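Local coordinates for DNA repair protein RecN (Deinococcus radiodurans, PDB 4ABY) that probably takes part in the recombinational repair of DNA double-strand breaks as an SMC-like ATPase, whose ATP-binding head domain is described here, at residues I93-G104 with S116-A124; P38-R46 with L54-F62. All blocks are in the same frame, centred on the assembly; numbering follows the deposited sequence.

Interaction 1: residues I93-G104 with S116-A124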
loop_
_atom_site.group_PDB
_atom_site.type_symbol
_atom_site.label_atom_id
_atom_site.label_comp_id
_atom_site.label_asym_id
_atom_site.label_seq_id
_atom_site.Cartn_x
_atom_site.Cartn_y
_atom_site.Cartn_z
ATOM N N ILE A 93 -15.277 13.016 11.599
ATOM C CA ILE A 93 -15.564 13.377 12.986
ATOM C C ILE A 93 -16.938 12.847 13.399
ATOM O O ILE A 93 -17.922 13.035 12.685
ATOM C CB ILE A 93 -15.511 14.903 13.216
ATOM C CG1 ILE A 93 -14.247 15.504 12.596
ATOM C CG2 ILE A 93 -15.572 15.221 14.699
ATOM C CD1 ILE A 93 -14.117 16.994 12.807
ATOM N N ARG A 94 -16.996 12.182 14.550
ATOM C CA ARG A 94 -18.233 11.580 15.033
ATOM C C ARG A 94 -19.413 12.542 14.934
ATOM O O ARG A 94 -19.244 13.753 15.045
ATOM C CB ARG A 94 -18.066 11.087 16.472
ATOM C CG ARG A 94 -19.240 10.276 16.973
ATOM C CD ARG A 94 -18.963 9.672 18.327
ATOM N NE ARG A 94 -20.152 9.040 18.887
ATOM C CZ ARG A 94 -20.657 7.893 18.451
ATOM N NH1 ARG A 94 -20.080 7.257 17.443
ATOM N NH2 ARG A 94 -21.739 7.386 19.016
ATOM N N SER A 95 -20.605 11.991 14.725
ATOM C CA SER A 95 -21.804 12.779 14.448
ATOM C C SER A 95 -22.002 13.980 15.370
ATOM O O SER A 95 -22.048 15.122 14.905
ATOM C CB SER A 95 -23.046 11.896 14.479
ATOM O OG SER A 95 -24.212 12.671 14.268
ATOM N N GLY A 96 -22.130 13.733 16.669
ATOM C CA GLY A 96 -22.385 14.816 17.603
ATOM C C GLY A 96 -21.180 15.241 18.421
ATOM O O GLY A 96 -21.310 15.584 19.596
ATOM N N GLU A 97 -20.001 15.223 17.808
ATOM C CA GLU A 97 -18.781 15.562 18.530
ATOM C C GLU A 97 -18.055 16.752 17.913
ATOM O O GLU A 97 -18.277 17.097 16.753
ATOM C CB GLU A 97 -17.847 14.352 18.632
ATOM C CG GLU A 97 -18.435 13.165 19.392
ATOM C CD GLU A 97 -18.612 13.430 20.879
ATOM O OE1 GLU A 97 -17.802 14.191 21.455
ATOM O OE2 GLU A 97 -19.557 12.864 21.473
ATOM N N LYS A 98 -17.188 17.377 18.704
ATOM C CA LYS A 98 -16.531 18.613 18.303
ATOM C C LYS A 98 -15.188 18.348 17.638
ATOM O O LYS A 98 -14.744 19.131 16.800
ATOM C CB LYS A 98 -16.350 19.542 19.509
ATOM C CG LYS A 98 -15.804 18.841 20.754
ATOM C CD LYS A 98 -15.459 19.826 21.872
ATOM C CE LYS A 98 -15.181 19.101 23.182
ATOM N NZ LYS A 98 -16.392 18.400 23.696
ATOM N N GLU A 99 -14.540 17.250 18.012
ATOM C CA GLU A 99 -13.240 16.935 17.437
ATOM C C GLU A 99 -12.821 15.487 17.643
ATOM O O GLU A 99 -13.188 14.857 18.631
ATOM C CB GLU A 99 -12.174 17.862 18.006
ATOM C CG GLU A 99 -11.782 17.560 19.432
ATOM C CD GLU A 99 -10.728 18.516 19.933
ATOM O OE1 GLU A 99 -10.775 19.702 19.539
ATOM O OE2 GLU A 99 -9.849 18.089 20.714
ATOM N N LEU A 100 -12.043 14.973 16.697
ATOM C CA LEU A 100 -11.549 13.607 16.770
ATOM C C LEU A 100 -10.037 13.579 16.932
ATOM O O LEU A 100 -9.356 14.560 16.646
ATOM C CB LEU A 100 -11.969 12.803 15.533
ATOM C CG LEU A 100 -11.370 13.098 14.155
ATOM C CD1 LEU A 100 -9.920 12.663 14.056
ATOM C CD2 LEU A 100 -12.190 12.383 13.102
ATOM N N LEU A 101 -9.523 12.442 17.383
ATOM C CA LEU A 101 -8.097 12.281 17.605
ATOM C C LEU A 101 -7.673 10.877 17.222
ATOM O O LEU A 101 -8.347 9.909 17.558
ATOM C CB LEU A 101 -7.765 12.525 19.077
ATOM C CG LEU A 101 -6.341 12.173 19.504
ATOM C CD1 LEU A 101 -5.403 13.327 19.213
ATOM C CD2 LEU A 101 -6.320 11.819 20.972
ATOM N N VAL A 102 -6.551 10.766 16.522
ATOM C CA VAL A 102 -6.016 9.464 16.152
ATOM C C VAL A 102 -4.556 9.350 16.555
ATOM O O VAL A 102 -3.698 10.002 15.973
ATOM C CB VAL A 102 -6.120 9.226 14.645
ATOM C CG1 VAL A 102 -5.588 7.849 14.295
ATOM C CG2 VAL A 102 -7.561 9.381 14.183
ATOM N N THR A 103 -4.276 8.520 17.552
ATOM C CA THR A 103 -2.906 8.306 18.000
ATOM C C THR A 103 -2.437 6.901 17.626
ATOM O O THR A 103 -3.167 5.925 17.808
ATOM C CB THR A 103 -2.770 8.506 19.527
ATOM O OG1 THR A 103 -3.505 9.669 19.932
ATOM C CG2 THR A 103 -1.309 8.671 19.925
ATOM N N GLY A 104 -1.220 6.802 17.098
ATOM C CA GLY A 104 -0.646 5.514 16.748
ATOM C C GLY A 104 0.723 5.300 17.365
ATOM O O GLY A 104 1.545 6.216 17.386
ATOM N N SER A 116 5.453 7.737 18.350
ATOM C CA SER A 116 4.029 7.934 18.143
ATOM C C SER A 116 3.778 8.997 17.077
ATOM O O SER A 116 4.644 9.820 16.781
ATOM C CB SER A 116 3.341 8.319 19.462
ATOM O OG SER A 116 3.825 9.555 19.970
ATOM N N ALA A 117 2.592 8.952 16.487
ATOM C CA ALA A 117 2.140 9.985 15.569
ATOM C C ALA A 117 0.665 10.206 15.855
ATOM O O ALA A 117 -0.033 9.282 16.267
ATOM C CB ALA A 117 2.345 9.550 14.129
ATOM N N SER A 118 0.188 11.426 15.660
ATOM C CA SER A 118 -1.219 11.696 15.893
ATOM C C SER A 118 -1.782 12.704 14.905
ATOM O O SER A 118 -1.051 13.509 14.326
ATOM C CB SER A 118 -1.454 12.174 17.326
ATOM O OG SER A 118 -1.299 13.576 17.427
ATOM N N ARG A 119 -3.095 12.641 14.721
ATOM C CA ARG A 119 -3.807 13.562 13.857
ATOM C C ARG A 119 -5.102 13.948 14.555
ATOM O O ARG A 119 -5.897 13.084 14.907
ATOM C CB ARG A 119 -4.097 12.892 12.514
ATOM C CG ARG A 119 -4.762 13.784 11.482
ATOM C CD ARG A 119 -3.852 14.912 11.038
ATOM N NE ARG A 119 -4.364 15.555 9.833
ATOM C CZ ARG A 119 -4.104 15.130 8.601
ATOM N NH1 ARG A 119 -3.334 14.066 8.416
ATOM N NH2 ARG A 119 -4.607 15.767 7.554
ATOM N N ARG A 120 -5.295 15.245 14.779
ATOM C CA ARG A 120 -6.504 15.750 15.422
ATOM C C ARG A 120 -7.278 16.628 14.457
ATOM O O ARG A 120 -6.729 17.564 13.888
ATOM C CB ARG A 120 -6.156 16.566 16.669
ATOM C CG ARG A 120 -7.364 17.157 17.378
ATOM C CD ARG A 120 -6.959 18.021 18.566
ATOM N NE ARG A 120 -6.403 19.305 18.144
ATOM C CZ ARG A 120 -7.134 20.388 17.883
ATOM N NH1 ARG A 120 -8.455 20.346 18.003
ATOM N NH2 ARG A 120 -6.547 21.516 17.501
ATOM N N LEU A 121 -8.555 16.322 14.265
ATOM C CA LEU A 121 -9.404 17.158 13.433
ATOM C C LEU A 121 -10.424 17.873 14.295
ATOM O O LEU A 121 -11.063 17.266 15.148
ATOM C CB LEU A 121 -10.106 16.329 12.367
ATOM C CG LEU A 121 -9.206 15.803 11.256
ATOM C CD1 LEU A 121 -10.052 15.113 10.207
ATOM C CD2 LEU A 121 -8.406 16.937 10.644
ATOM N N SER A 122 -10.570 19.171 14.075
ATOM C CA SER A 122 -11.483 19.967 14.873
ATOM C C SER A 122 -12.650 20.441 14.029
ATOM O O SER A 122 -12.469 20.884 12.898
ATOM C CB SER A 122 -10.751 21.162 15.478
ATOM O OG SER A 122 -11.643 21.983 16.204
ATOM N N SER A 123 -13.852 20.335 14.584
ATOM C CA SER A 123 -15.059 20.770 13.891
ATOM C C SER A 123 -15.023 22.274 13.656
ATOM O O SER A 123 -15.776 22.805 12.840
ATOM C CB SER A 123 -16.303 20.394 14.695
ATOM O OG SER A 123 -17.479 20.877 14.072
ATOM N N ALA A 124 -14.100 22.943 14.310
ATOM C CA ALA A 124 -13.899 24.356 14.106
ATOM C C ALA A 124 -13.447 24.595 12.684
ATOM O O ALA A 124 -13.817 25.580 12.071
ATOM C CB ALA A 124 -12.885 24.879 15.058
#

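Interaction 2: residues P38-R46 with L54-F62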
loop_
_atom_site.group_PDB
_atom_site.type_symbol
_atom_site.label_atom_id
_atom_site.label_comp_id
_atom_site.label_asym_id
_atom_site.label_seq_id
_atom_site.Cartn_x
_atom_site.Cartn_y
_atom_site.Cartn_z
ATOM N N PRO A 38 9.313 -3.026 13.480
ATOM C CA PRO A 38 8.767 -1.861 14.187
ATOM C C PRO A 38 7.301 -1.656 13.820
ATOM O O PRO A 38 6.933 -0.584 13.337
ATOM C CB PRO A 38 9.602 -0.692 13.642
ATOM C CG PRO A 38 10.716 -1.324 12.820
ATOM C CD PRO A 38 10.181 -2.632 12.361
ATOM N N ARG A 39 6.477 -2.677 14.041
ATOM C CA ARG A 39 5.076 -2.637 13.638
ATOM C C ARG A 39 4.270 -1.595 14.397
ATOM O O ARG A 39 4.739 -1.021 15.375
ATOM C CB ARG A 39 4.428 -4.003 13.846
ATOM C CG ARG A 39 4.409 -4.455 15.288
ATOM C CD ARG A 39 3.377 -5.539 15.510
ATOM N NE ARG A 39 3.671 -6.328 16.700
ATOM C CZ ARG A 39 3.263 -6.017 17.927
ATOM N NH1 ARG A 39 2.532 -4.928 18.130
ATOM N NH2 ARG A 39 3.585 -6.796 18.953
ATOM N N LEU A 40 3.050 -1.354 13.935
ATOM C CA LEU A 40 2.100 -0.536 14.672
ATOM C C LEU A 40 1.566 -1.358 15.842
ATOM O O LEU A 40 0.788 -2.292 15.650
ATOM C CB LEU A 40 0.956 -0.103 13.756
ATOM C CG LEU A 40 -0.201 0.670 14.388
ATOM C CD1 LEU A 40 0.268 2.000 14.939
ATOM C CD2 LEU A 40 -1.310 0.875 13.376
ATOM N N SER A 41 2.000 -1.014 17.050
ATOM C CA SER A 41 1.691 -1.794 18.245
ATOM C C SER A 41 0.314 -1.476 18.814
ATOM O O SER A 41 -0.386 -2.358 19.310
ATOM C CB SER A 41 2.747 -1.549 19.328
ATOM O OG SER A 41 4.054 -1.828 18.857
ATOM N N ARG A 42 -0.062 -0.205 18.748
ATOM C CA ARG A 42 -1.288 0.262 19.378
ATOM C C ARG A 42 -1.925 1.368 18.546
ATOM O O ARG A 42 -1.239 2.097 17.827
ATOM C CB ARG A 42 -0.983 0.764 20.791
ATOM C CG ARG A 42 -2.196 1.093 21.638
ATOM C CD ARG A 42 -1.783 1.372 23.080
ATOM N NE ARG A 42 -2.837 2.043 23.835
ATOM C CZ ARG A 42 -3.781 1.411 24.527
ATOM N NH1 ARG A 42 -3.805 0.082 24.567
ATOM N NH2 ARG A 42 -4.703 2.108 25.180
ATOM N N LEU A 43 -3.243 1.484 18.646
ATOM C CA LEU A 43 -3.988 2.459 17.866
ATOM C C LEU A 43 -5.103 3.021 18.722
ATOM O O LEU A 43 -5.926 2.275 19.250
ATOM C CB LEU A 43 -4.573 1.793 16.619
ATOM C CG LEU A 43 -5.376 2.651 15.643
ATOM C CD1 LEU A 43 -4.534 3.799 15.105
ATOM C CD2 LEU A 43 -5.899 1.793 14.508
ATOM N N GLU A 44 -5.127 4.339 18.875
ATOM C CA GLU A 44 -6.150 4.978 19.689
ATOM C C GLU A 44 -7.000 5.909 18.845
ATOM O O GLU A 44 -6.494 6.854 18.245
ATOM C CB GLU A 44 -5.520 5.755 20.842
ATOM C CG GLU A 44 -4.734 4.900 21.812
ATOM C CD GLU A 44 -4.151 5.716 22.943
ATOM O OE1 GLU A 44 -4.450 6.929 23.009
ATOM O OE2 GLU A 44 -3.399 5.148 23.763
ATOM N N ILE A 45 -8.297 5.641 18.803
ATOM C CA ILE A 45 -9.207 6.459 18.022
ATOM C C ILE A 45 -10.277 7.041 18.926
ATOM O O ILE A 45 -10.888 6.325 19.707
ATOM C CB ILE A 45 -9.876 5.641 16.900
ATOM C CG1 ILE A 45 -8.823 5.051 15.960
ATOM C CG2 ILE A 45 -10.845 6.502 16.117
ATOM C CD1 ILE A 45 -9.388 4.072 14.957
ATOM N N ARG A 46 -10.501 8.344 18.824
ATOM C CA ARG A 46 -11.525 8.989 19.629
ATOM C C ARG A 46 -12.448 9.837 18.759
ATOM O O ARG A 46 -11.991 10.636 17.945
ATOM C CB ARG A 46 -10.889 9.830 20.740
ATOM C CG ARG A 46 -11.877 10.349 21.774
ATOM C CD ARG A 46 -11.188 11.248 22.791
ATOM N NE ARG A 46 -10.429 12.317 22.141
ATOM C CZ ARG A 46 -10.941 13.491 21.776
ATOM N NH1 ARG A 46 -12.220 13.758 21.997
ATOM N NH2 ARG A 46 -10.172 14.400 21.186
ATOM N N LEU A 54 -11.739 4.105 21.315
ATOM C CA LEU A 54 -11.248 2.804 20.882
ATOM C C LEU A 54 -9.758 2.720 21.136
ATOM O O LEU A 54 -8.979 3.507 20.602
ATOM C CB LEU A 54 -11.563 2.577 19.395
ATOM C CG LEU A 54 -11.114 1.327 18.621
ATOM C CD1 LEU A 54 -9.798 1.552 17.887
ATOM C CD2 LEU A 54 -11.038 0.091 19.504
ATOM N N GLU A 55 -9.366 1.769 21.973
ATOM C CA GLU A 55 -7.956 1.519 22.220
ATOM C C GLU A 55 -7.639 0.103 21.792
ATOM O O GLU A 55 -8.104 -0.857 22.397
ATOM C CB GLU A 55 -7.618 1.745 23.692
ATOM C CG GLU A 55 -7.681 3.212 24.081
ATOM C CD GLU A 55 -7.644 3.432 25.575
ATOM O OE1 GLU A 55 -8.081 2.523 26.316
ATOM O OE2 GLU A 55 -7.188 4.521 25.996
ATOM N N LEU A 56 -6.861 -0.025 20.729
ATOM C CA LEU A 56 -6.635 -1.331 20.136
ATOM C C LEU A 56 -5.177 -1.740 20.184
ATOM O O LEU A 56 -4.324 -1.138 19.534
ATOM C CB LEU A 56 -7.140 -1.365 18.692
ATOM C CG LEU A 56 -6.903 -2.678 17.942
ATOM C CD1 LEU A 56 -7.765 -3.787 18.521
ATOM C CD2 LEU A 56 -7.172 -2.510 16.455
ATOM N N GLU A 57 -4.899 -2.768 20.971
ATOM C CA GLU A 57 -3.588 -3.387 20.965
ATOM C C GLU A 57 -3.578 -4.396 19.831
ATOM O O GLU A 57 -4.027 -5.532 19.989
ATOM C CB GLU A 57 -3.326 -4.102 22.291
ATOM C CG GLU A 57 -1.861 -4.224 22.652
ATOM C CD GLU A 57 -1.432 -3.173 23.653
ATOM O OE1 GLU A 57 -2.020 -3.138 24.755
ATOM O OE2 GLU A 57 -0.511 -2.387 23.336
ATOM N N LEU A 58 -3.094 -3.975 18.672
ATOM C CA LEU A 58 -2.981 -4.893 17.551
ATOM C C LEU A 58 -1.525 -5.035 17.166
ATOM O O LEU A 58 -0.803 -4.044 17.083
ATOM C CB LEU A 58 -3.805 -4.408 16.353
ATOM C CG LEU A 58 -3.155 -3.491 15.311
ATOM C CD1 LEU A 58 -4.064 -3.385 14.111
ATOM C CD2 LEU A 58 -2.858 -2.119 15.871
ATOM N N GLY A 59 -1.087 -6.267 16.944
ATOM C CA GLY A 59 0.275 -6.492 16.504
ATOM C C GLY A 59 0.412 -7.817 15.798
ATOM O O GLY A 59 -0.500 -8.635 15.853
ATOM N N GLY A 60 1.539 -8.027 15.127
ATOM C CA GLY A 60 1.844 -9.337 14.587
ATOM C C GLY A 60 2.173 -9.362 13.111
ATOM O O GLY A 60 2.995 -8.584 12.629
ATOM N N GLY A 61 1.545 -10.282 12.391
ATOM C CA GLY A 61 1.752 -10.374 10.959
ATOM C C GLY A 61 0.471 -10.009 10.252
ATOM O O GLY A 61 0.169 -8.834 10.060
ATOM N N PHE A 62 -0.292 -11.028 9.884
ATOM C CA PHE A 62 -1.561 -10.840 9.198
ATOM C C PHE A 62 -2.689 -10.621 10.201
ATOM O O PHE A 62 -3.077 -11.536 10.929
ATOM C CB PHE A 62 -1.848 -12.057 8.318
ATOM C CG PHE A 62 -3.115 -11.953 7.527
ATOM C CD1 PHE A 62 -3.858 -10.788 7.525
ATOM C CD2 PHE A 62 -3.557 -13.025 6.777
ATOM C CE1 PHE A 62 -5.021 -10.695 6.795
ATOM C CE2 PHE A 62 -4.719 -12.941 6.044
ATOM C CZ PHE A 62 -5.455 -11.773 6.053
#

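Interaction 1: residues I93-G104 with S116-A124
Glu99 and Arg120 carry the polar side of this antiparallel beta hairpin, joined by a salt bridge between Glu99 OE1 and Arg120 NH1 at 2.9 Å. Its hydrogen bond is weak, because the N-H points well away from the oxygen. Arg120 leaves the backbone extended and then bends at its third torsion (chi3 74°), which turns NH1, at the edge of the guanidinium, toward the Glu99 carboxylate; the two planes stand 40° apart. The base of the Arg120 side chain also packs, its CB 4.2 Å from Leu101 CD1 on the same face, which Thr103 and Ser118 continue with small polar groups.

The other face is mostly apolar, Arg119 being the exception. Leu100 has CG between its own backbone N and carbonyl carbon (chi1 70°), a placement that lays the branch alongside Leu121; the two leucines run side by side in the same direction, with Leu100 CG 3.9 Å from Leu121 CB. Ile93, in the loop ahead of the strand, reaches in with its extended tip, CD1 standing 4.1 Å from Leu121 CB.

Between the faces, Leu100 with Leu121, Val102 with Arg119 and Gly104 with Ala117 form hydrogen-bonded pairs, each closed by two backbone bonds. Ser123 N prolongs the series by bonding to Lys98 O at 2.7 Å. Just there the strand gives way to an ST turn, in which Ser122 OG accepts from Ala124 N.

Arg119, turned at its second torsion, carries its guanidinium away from strand 99-104 to backbone carbonyls, bonding to Gly86 O and weakly to Leu82 O. Leu100, Val102 and Leu121 pack on Leu82 of helix 69-83, Ala117 and Arg119 meet helix 138-145, and strands 42-48 and 127-131 flank the hairpin in the antiparallel sheet.

Interaction 2: residues P38-R46 with L54-F62
Arg42 turns its CG anti to the backbone N (chi1 -171°) and stays extended as far as NE, a shape that carries the guanidinium over to Glu55 and Glu57 on the neighbouring strand. These strands form the first beta hairpin of the modelled chain, part of the antiparallel sheet in a P-loop ATPase head of the SMC type. Arg42 NH2 makes a salt bridge to Glu55, equally far (3.6 Å) from OE1 and OE2, with the carboxylate at the edge of the guanidinium and the two planes 56° apart. On the side of NH1 the salt bridge to Glu57 OE1 is long, at 3.7 Å. Glu44, on the same strand as Arg42, takes the N-H of NE: Arg42 NE bonds to Glu44 OE2 at 3.2 Å, nearly straight and in the guanidinium plane, through the anti lone pair. A single arginine thus serves three glutamates and probably offsets the mutual repulsion of Glu44 and Glu55, an arrangement suited to a partly exposed face.

The opposite face is made of branched aliphatic residues. Ile45 and Leu54 lie side by side pointing the same way, their CD1 atoms 3.9 Å apart, while Leu43 and Ile45 pack on helix 69-83. Leu43 pairs with Leu56 and Ile45 with Leu54 through two backbone hydrogen bonds each. Before the strand, Leu40 crosses Leu58, with Leu40 CG 4.1 Å from Leu58 CD2. Ser41 and Arg42 both face Phe105 of strand 99-105 in a classic beta bulge.

Beyond strand 51-57, Gly60 has a positive phi (127°), in a backbone conformation that a side chain would obstruct. Gly59, lacking a side chain, lets Arg39 lie close against the backbone, and its CA sits over one face of the Arg39 guanidinium, offset toward the rim.

How the interactions relate
From the N terminus, interaction 2 comes first: strand 42-48 turns back into strand 51-57, closing a short loop. The chain then enters the mixed sheet through strand 62-67, passes the predicted ATP-binding loop and runs along helix 69-83. Only afterwards does interaction 1 close the second hairpin, from strand 99-105 to strand 116-122, across a partly unmodelled connection. The two closures therefore stand in series, neither enclosing nor crossing the other. In space they become neighbours, because strands 42-48 and 99-105 lie side by side, with a probable hydrogen bond from Glu44 N to Thr103 O. Together they assemble four adjacent strands of one sheet against helix 69-83.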